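Local coordinates for TetR-family transcriptional regulator (Streptomyces coelicolor A3, PDB 2QIB), which probably binds cis-regulatory DNA through an N-terminal helix-turn-helix domain and regulates transcription, as is general for the TetR family, at residues Phe26-Asp32 with Lys57-Tyr61. Residues are numbered along the deposited sequence; the frame is centred on the assembly and turned at random.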
loop_
_atom_site.group_PDB
_atom_site.type_symbol
_atom_site.label_atom_id
_atom_site.label_comp_id
_atom_site.label_asym_id
_atom_site.label_seq_id
_atom_site.Cartn_x
_atom_site.Cartn_y
_atom_site.Cartn_z
ATOM N N PHE A 26 14.501 -9.149 16.368
ATOM C CA PHE A 26 14.124 -8.606 15.057
ATOM C C PHE A 26 12.798 -7.845 15.129
ATOM O O PHE A 26 12.466 -7.082 14.208
ATOM C CB PHE A 26 14.040 -9.702 14.009
ATOM C CG PHE A 26 15.392 -10.223 13.556
ATOM C CD1 PHE A 26 16.372 -9.336 13.063
ATOM C CD2 PHE A 26 15.675 -11.590 13.566
ATOM C CE1 PHE A 26 17.620 -9.835 12.597
ATOM C CE2 PHE A 26 16.889 -12.090 13.123
ATOM C CZ PHE A 26 17.883 -11.216 12.644
ATOM N N SER A 27 12.026 -8.050 16.196
ATOM C CA SER A 27 10.803 -7.257 16.376
ATOM C C SER A 27 11.147 -5.885 16.947
ATOM O O SER A 27 10.501 -4.881 16.620
ATOM C CB SER A 27 9.791 -7.963 17.283
ATOM O OG SER A 27 9.313 -9.125 16.604
ATOM N N ARG A 28 12.163 -5.844 17.809
ATOM C CA ARG A 28 12.525 -4.648 18.565
ATOM C C ARG A 28 13.352 -3.625 17.804
ATOM O O ARG A 28 13.339 -2.442 18.151
ATOM C CB ARG A 28 13.313 -5.044 19.829
ATOM C CG ARG A 28 12.466 -5.765 20.852
ATOM C CD ARG A 28 13.385 -6.499 21.855
ATOM N NE ARG A 28 13.529 -5.679 23.036
ATOM C CZ ARG A 28 12.775 -5.808 24.122
ATOM N NH1 ARG A 28 11.866 -6.775 24.198
ATOM N NH2 ARG A 28 12.956 -4.987 25.141
ATOM N N ARG A 29 14.104 -4.083 16.810
ATOM C CA ARG A 29 15.061 -3.226 16.128
ATOM C C ARG A 29 15.128 -3.569 14.668
ATOM O O ARG A 29 14.856 -4.724 14.281
ATOM C CB ARG A 29 16.485 -3.451 16.690
ATOM C CG ARG A 29 16.621 -3.214 18.168
ATOM C CD ARG A 29 18.103 -3.067 18.556
ATOM N NE ARG A 29 18.854 -4.341 18.572
ATOM C CZ ARG A 29 18.800 -5.256 19.536
ATOM N NH1 ARG A 29 17.993 -5.099 20.590
ATOM N NH2 ARG A 29 19.598 -6.317 19.465
ATOM N N SER A 30 15.553 -2.608 13.854
ATOM C CA SER A 30 15.841 -2.908 12.462
ATOM C C SER A 30 16.939 -3.980 12.392
ATOM O O SER A 30 17.790 -4.066 13.308
ATOM C CB SER A 30 16.244 -1.650 11.683
ATOM O OG SER A 30 17.265 -0.963 12.362
ATOM N N PRO A 31 16.907 -4.821 11.335
ATOM C CA PRO A 31 17.683 -6.055 11.330
ATOM C C PRO A 31 19.208 -5.804 11.269
ATOM O O PRO A 31 19.993 -6.651 11.717
ATOM C CB PRO A 31 17.151 -6.819 10.106
ATOM C CG PRO A 31 16.551 -5.755 9.215
ATOM C CD PRO A 31 16.116 -4.630 10.098
ATOM N N ASP A 32 19.617 -4.651 10.733
ATOM C CA ASP A 32 21.038 -4.233 10.773
ATOM C C ASP A 32 21.584 -4.035 12.196
ATOM O O ASP A 32 22.829 -4.031 12.397
ATOM C CB ASP A 32 21.249 -2.926 9.984
ATOM C CG ASP A 32 20.417 -1.782 10.519
ATOM O OD1 ASP A 32 19.193 -1.961 10.706
ATOM O OD2 ASP A 32 20.966 -0.687 10.763
ATOM N N LYS A 57 22.698 -15.444 9.277
ATOM C CA LYS A 57 21.742 -14.492 9.814
ATOM C C LYS A 57 20.434 -14.476 9.025
ATOM O O LYS A 57 19.355 -14.458 9.623
ATOM C CB LYS A 57 22.391 -13.120 9.875
ATOM C CG LYS A 57 21.516 -12.053 10.493
ATOM C CD LYS A 57 22.313 -10.757 10.555
ATOM C CE LYS A 57 21.381 -9.617 10.880
ATOM N NZ LYS A 57 22.126 -8.360 11.066
ATOM N N LEU A 58 20.523 -14.518 7.701
ATOM C CA LEU A 58 19.304 -14.461 6.876
ATOM C C LEU A 58 18.354 -15.638 7.144
ATOM O O LEU A 58 17.127 -15.456 7.230
ATOM C CB LEU A 58 19.632 -14.333 5.376
ATOM C CG LEU A 58 18.421 -14.283 4.419
ATOM C CD1 LEU A 58 17.466 -13.094 4.695
ATOM C CD2 LEU A 58 18.893 -14.296 2.969
ATOM N N SER A 59 18.902 -16.840 7.313
ATOM C CA SER A 59 18.051 -18.008 7.482
ATOM C C SER A 59 17.298 -17.910 8.822
ATOM O O SER A 59 16.145 -18.288 8.907
ATOM C CB SER A 59 18.895 -19.296 7.373
ATOM O OG SER A 59 19.736 -19.378 8.488
ATOM N N LEU A 60 17.945 -17.338 9.837
ATOM C CA LEU A 60 17.322 -17.126 11.147
ATOM C C LEU A 60 16.262 -16.033 11.062
ATOM O O LEU A 60 15.153 -16.166 11.601
ATOM C CB LEU A 60 18.401 -16.766 12.169
ATOM C CG LEU A 60 18.015 -16.769 13.657
ATOM C CD1 LEU A 60 16.965 -17.861 14.071
ATOM C CD2 LEU A 60 19.255 -16.908 14.469
ATOM N N TYR A 61 16.599 -14.955 10.358
ATOM C CA TYR A 61 15.634 -13.874 10.117
ATOM C C TYR A 61 14.403 -14.437 9.412
ATOM O O TYR A 61 13.282 -14.118 9.785
ATOM C CB TYR A 61 16.255 -12.762 9.263
ATOM C CG TYR A 61 15.318 -11.596 9.010
ATOM C CD1 TYR A 61 15.199 -10.538 9.932
ATOM C CD2 TYR A 61 14.540 -11.554 7.832
ATOM C CE1 TYR A 61 14.316 -9.477 9.698
ATOM C CE2 TYR A 61 13.639 -10.493 7.585
ATOM C CZ TYR A 61 13.549 -9.460 8.519
ATOM O OH TYR A 61 12.695 -8.391 8.276
#
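F26 and Y61 bring the end of helix 11-28 against the first turn of helix 57-75, their CA atoms 7.4 Å apart, in the N-terminal domain of a TetR-family regulator, which probably binds DNA. Helical geometry is lost at R29, and the chain turns through S30 into a 3-10 segment that starts at P31; in 57-61 the Y61 N to K57 O bond marks regular helix. The predicted helix-turn-helix, residues 35-54, lies between the segments in sequence. The two rings form a T-shaped pair, planes at 83° and centroids 4.9 Å apart: the Y61 edge is presented to one F26 face, with CD1 of Y61 3.4 Å above the plane and over the ring centre. With chi1 at -178°, Y61 swings CG away from the backbone N and stands its CD1-CE1 edge over F26, with CE1 3.9 Å from P31 CB. The F26 side chain also touches V34 and I39 of helix 36-43. An alanine at F26 would probably leave the Y61 edge without the face it packs on and open a gap between the two helices. K57, extended beyond CG, lies at the edge of the F26 ring, near its plane, with CE 4.1 Å from F26 CE1. Its ammonium is held by two backbone carbonyls, V34 O and P31 O; K57 NZ donates to P31 O over 2.8 Å, tilted 30° from the carbonyl plane.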